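Long-range contacts in Epf (Streptococcus pyogenes, PDB 4ES8), which is a cell-surface adhesin that binds to cells through an N-terminal domain containing a carbohydrate-binding module: residues V34-S40 with F137-T141; S40-F44 with F54-P58. All coordinates share one frame; numbering follows the deposited sequence. Where two conformers were deposited one is given.

In the fold
Both interactions lie in the N-terminal part of the chain, where the two large antiparallel sheets are found. Their centres are about 10 Å apart. They share S40, which leads into strand 41-46. Interaction 1 joins the loop before this strand to the loop between strands 127-135 and 144-146. Interaction 2 joins strand 41-46 to the end of strand 51-54 and what follows. All four strands belong to one sheet. In sequence, interaction 2 falls between the segments of interaction 1, apart from the shared S40. The two also touch: F137 packs against G41 and F54, and V34 against R42. Together they tie the 41-54 hairpin to neighbouring loops within the adhesin domain.

Interaction 1: residues V34-S40 with F137-T141; sequences VSADGSS and FNKTT
Two loops of the antiparallel beta-sheet domain meet here through K139. Two kinks near the end of the K139 chain (chi3 76°, chi4 48°) curl NZ toward the backbone oxygens of V34 and A36. K139 NZ donates to V34 O at 3.2 Å. It also lies 2.5 Å from A36 O, a doubtfully short bond. A36 opens a type II beta turn that ends at S39. If the position of NZ is right, it comes from above the A36 carbonyl plane, and S39 N comes from the opposite face. A water bridges the loops, accepting from K139 NZ at 3.1 Å and donating to S39 O at 2.8 Å. The F137 ring has S39 OG at its edge, 3.6 Å from CE2, and the backbone N of K139 over the centre of one face. V34 CG1 comes close to K139 O (3.2 Å) and packs on F137 CZ (4.1 Å). V34 CG2 touches T141 CG2, the two side chains at about a right angle. F137 N is hydrogen-bonded to OD1 of N104, on strand 97-105. This is loop-to-loop packing beside a beta sheet, with a lysine of one loop bonded to a backbone carbonyl of the other.

Interaction 2: residues S40-F44 with F54-P58; sequences SGRFF and FHLIP. With ACT (acetate ion), chain D.
R42 NH1 has two acceptors, H55 O at 2.9 Å and OXT of the bound acetate at 2.8 Å, the latter bond nearly straight. R42 NH2 donates to the other acetate oxygen, O, at 2.9 Å. The carboxylate thus meets the end of the guanidinium through both terminal nitrogens, in its plane. I57 N adds a third bond to the anion, at 2.9 Å to OXT. The acetate probably comes from the crystallisation liquor. NH2 also bonds to W32 O, a partner within the protein that does not depend on the acetate.

Both faces of the guanidinium are covered. F54 CZ lies over the centre of one face, 3.3 Å from R42 CZ, and I57 CD1 covers the opposite face. The F54 ring is tilted, its plane 53° from that of the guanidinium, so the two are not a flat stack. With chi1 at -169°, the F54 ring swings to the side of its own carbonyl and lies against the guanidinium.

The backbones join through H55 N, which donates to R42 O at 2.9 Å. The F54 ring also touches this oxygen, with CD1 at 3.3 Å. F43 and F54 form an antiparallel non-hydrogen-bonded pair, and their side chains diverge. F44 turns its ring edge to the backbone, with CE1 3.4 Å from F54 O. Beyond the contact, the H55 ring stacks on H70 and its NE2 bonds to S76.

Strands 41-46 and 51-54 run antiparallel and directly follow one another. The contact is therefore the open end of a beta hairpin, where the second strand stops and the chain leaves the first, with the R42 side chain following it as far as I57.

Interaction 1: residues V34-S40 with F137-T141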
ATOM      1  N   VAL A  34     -18.691  10.255   8.625  1.00 11.17           N
ATOM      2  CA  VAL A  34     -17.748   9.415   9.360  1.00 11.41           C
ATOM      3  C   VAL A  34     -17.979   7.907   9.112  1.00 15.16           C
ATOM      4  O   VAL A  34     -17.015   7.209   8.813  1.00 14.92           O
ATOM      5  CB  VAL A  34     -17.768   9.801  10.863  1.00 16.33           C
ATOM      6  CG1 VAL A  34     -16.938   8.861  11.714  1.00 17.18           C
ATOM      7  CG2 VAL A  34     -17.300  11.240  11.058  1.00 16.04           C
ATOM      8  N   SER A  35     -19.240   7.435   9.192  1.00 12.41           N
ATOM      9  CA  SER A  35     -19.631   6.026   9.029  0.50 12.49           C
ATOM     10  C   SER A  35     -19.657   5.565   7.579  1.00 17.12           C
ATOM     11  O   SER A  35     -19.741   4.355   7.316  1.00 16.79           O
ATOM     12  CB  SER A  35     -21.022   5.803   9.623  0.50 13.17           C
ATOM     13  OG  SER A  35     -22.037   6.389   8.818  0.50 12.94           O
ATOM     14  N   ALA A  36     -19.650   6.508   6.633  1.00 14.62           N
ATOM     15  CA  ALA A  36     -19.770   6.156   5.225  1.00 15.11           C
ATOM     16  C   ALA A  36     -18.548   5.414   4.711  1.00 17.25           C
ATOM     17  O   ALA A  36     -17.404   5.752   5.056  1.00 15.13           O
ATOM     18  CB  ALA A  36     -19.996   7.406   4.388  1.00 15.99           C
ATOM     19  N   ASP A  37     -18.791   4.405   3.866  1.00 16.29           N
ATOM     20  CA  ASP A  37     -17.675   3.666   3.297  0.50 15.04           C
ATOM     21  C   ASP A  37     -16.875   4.637   2.419  1.00 15.67           C
ATOM     22  O   ASP A  37     -17.435   5.505   1.737  1.00 15.29           O
ATOM     23  CB  ASP A  37     -18.160   2.421   2.529  0.50 16.78           C
ATOM     24  CG  ASP A  37     -17.098   1.680   1.739  0.50 20.30           C
ATOM     25  OD1 ASP A  37     -16.058   1.274   2.348  0.50 17.72           O
ATOM     26  OD2 ASP A  37     -17.295   1.498   0.523  0.50 27.29           O
ATOM     27  N   GLY A  38     -15.564   4.548   2.547  1.00 13.54           N
ATOM     28  CA  GLY A  38     -14.686   5.429   1.784  1.00 12.19           C
ATOM     29  C   GLY A  38     -14.621   6.856   2.294  1.00 12.79           C
ATOM     30  O   GLY A  38     -14.120   7.727   1.572  1.00 11.89           O
ATOM     31  N   SER A  39     -15.119   7.129   3.522  1.00  9.47           N
ATOM     32  CA  SER A  39     -14.961   8.488   4.067  1.00  8.33           C
ATOM     33  C   SER A  39     -13.476   8.762   4.370  1.00  9.81           C
ATOM     34  O   SER A  39     -12.688   7.815   4.503  1.00  8.38           O
ATOM     35  CB  SER A  39     -15.783   8.684   5.344  1.00  8.06           C
ATOM     36  OG  SER A  39     -15.357   7.751   6.330  1.00 12.56           O
ATOM     37  N   SER A  40     -13.112  10.057   4.446  1.00  7.87           N
ATOM     38  CA  SER A  40     -11.726  10.413   4.720  1.00  6.50           C
ATOM     39  C   SER A  40     -11.603  11.057   6.091  1.00  7.20           C
ATOM     40  O   SER A  40     -12.553  11.695   6.549  1.00  7.43           O
ATOM     41  CB  SER A  40     -11.194  11.365   3.647  1.00  8.22           C
ATOM     42  OG  SER A  40     -11.212  10.738   2.377  1.00  8.95           O
ATOM     43  N   PHE A 137      -7.854   5.880   8.740  1.00  7.38           N
ATOM     44  CA  PHE A 137      -8.832   6.639   9.522  1.00  6.63           C
ATOM     45  C   PHE A 137      -9.834   5.591  10.011  1.00  9.28           C
ATOM     46  O   PHE A 137     -10.304   4.767   9.214  1.00  9.19           O
ATOM     47  CB  PHE A 137      -9.479   7.699   8.651  1.00  7.53           C
ATOM     48  CG  PHE A 137     -10.773   8.266   9.203  1.00  8.22           C
ATOM     49  CD1 PHE A 137     -10.817   8.830  10.481  1.00 10.53           C
ATOM     50  CD2 PHE A 137     -11.919   8.322   8.414  1.00  8.59           C
ATOM     51  CE1 PHE A 137     -12.001   9.396  10.973  1.00 10.04           C
ATOM     52  CE2 PHE A 137     -13.097   8.895   8.904  1.00 11.20           C
ATOM     53  CZ  PHE A 137     -13.129   9.421  10.184  1.00 10.57           C
ATOM     54  N   ASN A 138     -10.069   5.563  11.320  1.00  9.47           N
ATOM     55  CA  ASN A 138     -10.864   4.485  11.909  1.00  9.37           C
ATOM     56  C   ASN A 138     -12.382   4.775  11.991  1.00 11.52           C
ATOM     57  O   ASN A 138     -13.087   4.025  12.660  1.00 10.84           O
ATOM     58  CB  ASN A 138     -10.282   4.094  13.286  1.00 10.28           C
ATOM     59  CG  ASN A 138     -10.632   5.044  14.398  1.00 14.69           C
ATOM     60  OD1 ASN A 138     -11.245   6.079  14.171  1.00 10.52           O
ATOM     61  ND2 ASN A 138     -10.341   4.643  15.653  1.00 16.21           N
ATOM     62  N   LYS A 139     -12.894   5.801  11.267  1.00  8.63           N
ATOM     63  CA  LYS A 139     -14.321   6.082  11.160  1.00  7.30           C
ATOM     64  C   LYS A 139     -14.940   6.399  12.552  1.00 11.98           C
ATOM     65  O   LYS A 139     -16.065   5.970  12.870  1.00 13.14           O
ATOM     66  CB  LYS A 139     -15.058   4.913  10.457  1.00 10.66           C
ATOM     67  CG  LYS A 139     -14.411   4.536   9.131  1.00 19.85           C
ATOM     68  CD  LYS A 139     -14.991   3.233   8.543  1.00 32.51           C
ATOM     69  CE  LYS A 139     -16.349   3.419   7.914  1.00 40.44           C
ATOM     70  NZ  LYS A 139     -16.359   4.591   7.017  1.00 46.70           N
ATOM     71  N   THR A 140     -14.202   7.187  13.352  1.00  9.02           N
ATOM     72  CA  THR A 140     -14.689   7.701  14.630  1.00  7.97           C
ATOM     73  C   THR A 140     -14.338   9.173  14.733  1.00 11.59           C
ATOM     74  O   THR A 140     -13.319   9.595  14.165  1.00 12.22           O
ATOM     75  CB  THR A 140     -14.129   6.933  15.847  1.00  9.69           C
ATOM     76  OG1 THR A 140     -12.722   7.183  15.963  1.00 11.43           O
ATOM     77  CG2 THR A 140     -14.386   5.419  15.780  1.00 11.25           C
ATOM     78  N   THR A 141     -15.129   9.944  15.505  1.00  9.62           N
ATOM     79  CA  THR A 141     -14.863  11.374  15.665  1.00  9.50           C
ATOM     80  C   THR A 141     -13.819  11.645  16.758  1.00 12.36           C
ATOM     81  O   THR A 141     -13.566  12.819  17.079  1.00 12.22           O
ATOM     82  CB  THR A 141     -16.141  12.175  15.941  1.00 15.86           C
ATOM     83  OG1 THR A 141     -16.759  11.634  17.109  1.00 16.11           O
ATOM     84  CG2 THR A 141     -17.091  12.176  14.746  1.00 14.97           C
TER
HETATM   85  O   HOH W   1     -14.419   2.961   4.773  1.00 23.87           O
HETATM   86  O   HOH W   2     -13.552   5.643   6.128  1.00 26.45           O

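Interaction 2: residues S40-F44 with F54-P58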
ATOM      1  N   SER A  40     -13.112  10.057   4.446  1.00  7.87           N
ATOM      2  CA  SER A  40     -11.726  10.413   4.720  1.00  6.50           C
ATOM      3  C   SER A  40     -11.603  11.057   6.091  1.00  7.20           C
ATOM      4  O   SER A  40     -12.553  11.695   6.549  1.00  7.43           O
ATOM      5  CB  SER A  40     -11.194  11.365   3.647  1.00  8.22           C
ATOM      6  OG  SER A  40     -11.212  10.738   2.377  1.00  8.95           O
ATOM      7  N   GLY A  41     -10.438  10.875   6.728  1.00  6.63           N
ATOM      8  CA  GLY A  41     -10.143  11.481   8.022  1.00  6.08           C
ATOM      9  C   GLY A  41      -9.738  12.935   7.864  1.00  8.82           C
ATOM     10  O   GLY A  41      -9.213  13.352   6.819  1.00  7.79           O
ATOM     11  N   ARG A  42      -9.943  13.703   8.925  1.00  6.62           N
ATOM     12  CA  ARG A  42      -9.694  15.135   8.937  1.00  5.30           C
ATOM     13  C   ARG A  42      -9.205  15.461  10.348  1.00  8.63           C
ATOM     14  O   ARG A  42      -9.838  15.070  11.330  1.00  7.10           O
ATOM     15  CB  ARG A  42     -10.982  15.906   8.557  1.00  4.56           C
ATOM     16  CG  ARG A  42     -12.237  15.305   9.211  1.00  7.36           C
ATOM     17  CD  ARG A  42     -13.484  16.048   8.760  1.00  6.86           C
ATOM     18  NE  ARG A  42     -14.656  15.191   8.910  1.00  7.73           N
ATOM     19  CZ  ARG A  42     -15.591  15.357   9.842  1.00 10.83           C
ATOM     20  NH1 ARG A  42     -15.459  16.312  10.768  1.00  8.74           N
ATOM     21  NH2 ARG A  42     -16.632  14.532   9.899  1.00  8.89           N
ATOM     22  N   PHE A  43      -8.027  16.082  10.440  1.00  5.11           N
ATOM     23  CA  PHE A  43      -7.383  16.286  11.741  1.00  4.20           C
ATOM     24  C   PHE A  43      -6.691  17.621  11.814  1.00  7.22           C
ATOM     25  O   PHE A  43      -6.438  18.235  10.773  1.00  7.30           O
ATOM     26  CB  PHE A  43      -6.292  15.204  11.919  1.00  6.34           C
ATOM     27  CG  PHE A  43      -6.762  13.772  11.805  1.00  5.62           C
ATOM     28  CD1 PHE A  43      -6.835  13.141  10.562  1.00  6.48           C
ATOM     29  CD2 PHE A  43      -7.162  13.063  12.934  1.00  7.15           C
ATOM     30  CE1 PHE A  43      -7.275  11.813  10.451  1.00  7.23           C
ATOM     31  CE2 PHE A  43      -7.620  11.737  12.823  1.00  9.64           C
ATOM     32  CZ  PHE A  43      -7.674  11.120  11.582  1.00  8.32           C
ATOM     33  N   PHE A  44      -6.285  18.036  13.034  1.00  6.10           N
ATOM     34  CA  PHE A  44      -5.521  19.260  13.149  1.00  5.34           C
ATOM     35  C   PHE A  44      -4.571  19.158  14.308  1.00  8.47           C
ATOM     36  O   PHE A  44      -4.708  18.280  15.173  1.00  6.83           O
ATOM     37  CB  PHE A  44      -6.432  20.503  13.305  1.00  6.43           C
ATOM     38  CG  PHE A  44      -7.124  20.532  14.649  1.00  6.21           C
ATOM     39  CD1 PHE A  44      -8.282  19.787  14.869  1.00  7.99           C
ATOM     40  CD2 PHE A  44      -6.650  21.336  15.674  1.00  7.78           C
ATOM     41  CE1 PHE A  44      -8.930  19.812  16.121  1.00  8.29           C
ATOM     42  CE2 PHE A  44      -7.294  21.364  16.932  1.00  9.89           C
ATOM     43  CZ  PHE A  44      -8.430  20.605  17.137  1.00  8.07           C
ATOM     44  N   PHE A  54      -8.994  14.849  15.855  1.00  6.95           N
ATOM     45  CA  PHE A  54     -10.023  14.939  14.828  1.00  6.64           C
ATOM     46  C   PHE A  54     -10.561  16.362  14.683  1.00  9.04           C
ATOM     47  O   PHE A  54     -10.804  17.048  15.679  1.00  8.89           O
ATOM     48  CB  PHE A  54     -11.141  13.930  15.135  1.00  7.91           C
ATOM     49  CG  PHE A  54     -12.121  13.742  14.005  1.00  7.66           C
ATOM     50  CD1 PHE A  54     -11.819  12.915  12.936  1.00  9.12           C
ATOM     51  CD2 PHE A  54     -13.380  14.345  14.044  1.00  8.31           C
ATOM     52  CE1 PHE A  54     -12.740  12.717  11.897  1.00  9.15           C
ATOM     53  CE2 PHE A  54     -14.312  14.125  13.027  1.00 10.20           C
ATOM     54  CZ  PHE A  54     -13.985  13.317  11.955  1.00  8.62           C
ATOM     55  N   HIS A  55     -10.730  16.809  13.418  1.00  6.81           N
ATOM     56  CA  HIS A  55     -11.165  18.152  13.050  1.00  6.71           C
ATOM     57  C   HIS A  55     -12.676  18.166  12.885  1.00  9.25           C
ATOM     58  O   HIS A  55     -13.217  17.909  11.799  1.00  8.30           O
ATOM     59  CB  HIS A  55     -10.457  18.551  11.741  1.00  6.63           C
ATOM     60  CG  HIS A  55     -10.744  19.916  11.176  1.00  7.76           C
ATOM     61  ND1 HIS A  55     -12.003  20.266  10.680  1.00  8.47           N
ATOM     62  CD2 HIS A  55      -9.894  20.951  10.961  1.00  8.82           C
ATOM     63  CE1 HIS A  55     -11.874  21.503  10.209  1.00  8.55           C
ATOM     64  NE2 HIS A  55     -10.628  21.956  10.341  1.00  9.21           N
ATOM     65  N   LEU A  56     -13.375  18.473  13.988  1.00  7.26           N
ATOM     66  CA  LEU A  56     -14.839  18.492  13.962  0.50  6.31           C
ATOM     67  C   LEU A  56     -15.385  19.593  13.066  1.00  8.78           C
ATOM     68  O   LEU A  56     -14.753  20.640  12.905  1.00  8.90           O
ATOM     69  CB  LEU A  56     -15.410  18.654  15.372  0.50  5.92           C
ATOM     70  CG  LEU A  56     -14.963  17.630  16.401  0.50  7.26           C
ATOM     71  CD1 LEU A  56     -15.195  18.153  17.804  0.50  5.33           C
ATOM     72  CD2 LEU A  56     -15.654  16.278  16.193  0.50  7.59           C
ATOM     73  N   ILE A  57     -16.537  19.328  12.446  1.00  7.78           N
ATOM     74  CA  ILE A  57     -17.234  20.307  11.622  1.00  7.72           C
ATOM     75  C   ILE A  57     -18.690  20.305  12.153  1.00  9.84           C
ATOM     76  O   ILE A  57     -19.037  19.377  12.900  1.00 11.19           O
ATOM     77  CB  ILE A  57     -17.110  20.053  10.106  1.00  9.73           C
ATOM     78  CG1 ILE A  57     -17.787  18.716   9.722  1.00  8.82           C
ATOM     79  CG2 ILE A  57     -15.612  20.105   9.695  1.00  9.50           C
ATOM     80  CD1 ILE A  57     -17.690  18.299   8.248  1.00 10.87           C
ATOM     81  N   PRO A  58     -19.535  21.297  11.809  1.00  9.49           N
ATOM     82  CA  PRO A  58     -20.901  21.308  12.375  1.00  9.77           C
ATOM     83  C   PRO A  58     -21.639  20.027  12.004  1.00 12.91           C
ATOM     84  O   PRO A  58     -21.657  19.626  10.841  1.00 13.42           O
ATOM     85  CB  PRO A  58     -21.522  22.570  11.758  1.00 11.43           C
ATOM     86  CG  PRO A  58     -20.341  23.471  11.515  1.00 13.92           C
ATOM     87  CD  PRO A  58     -19.301  22.504  10.985  1.00 10.50           C
TER
HETATM   88  C   ACT D 502     -18.255  15.754  12.882  1.00 12.95           C
HETATM   89  O   ACT D 502     -18.290  14.676  12.251  1.00 10.81           O
HETATM   90  OXT ACT D 502     -17.362  16.617  12.831  1.00 10.21           O
HETATM   91  CH3 ACT D 502     -19.420  16.132  13.812  1.00 13.39           C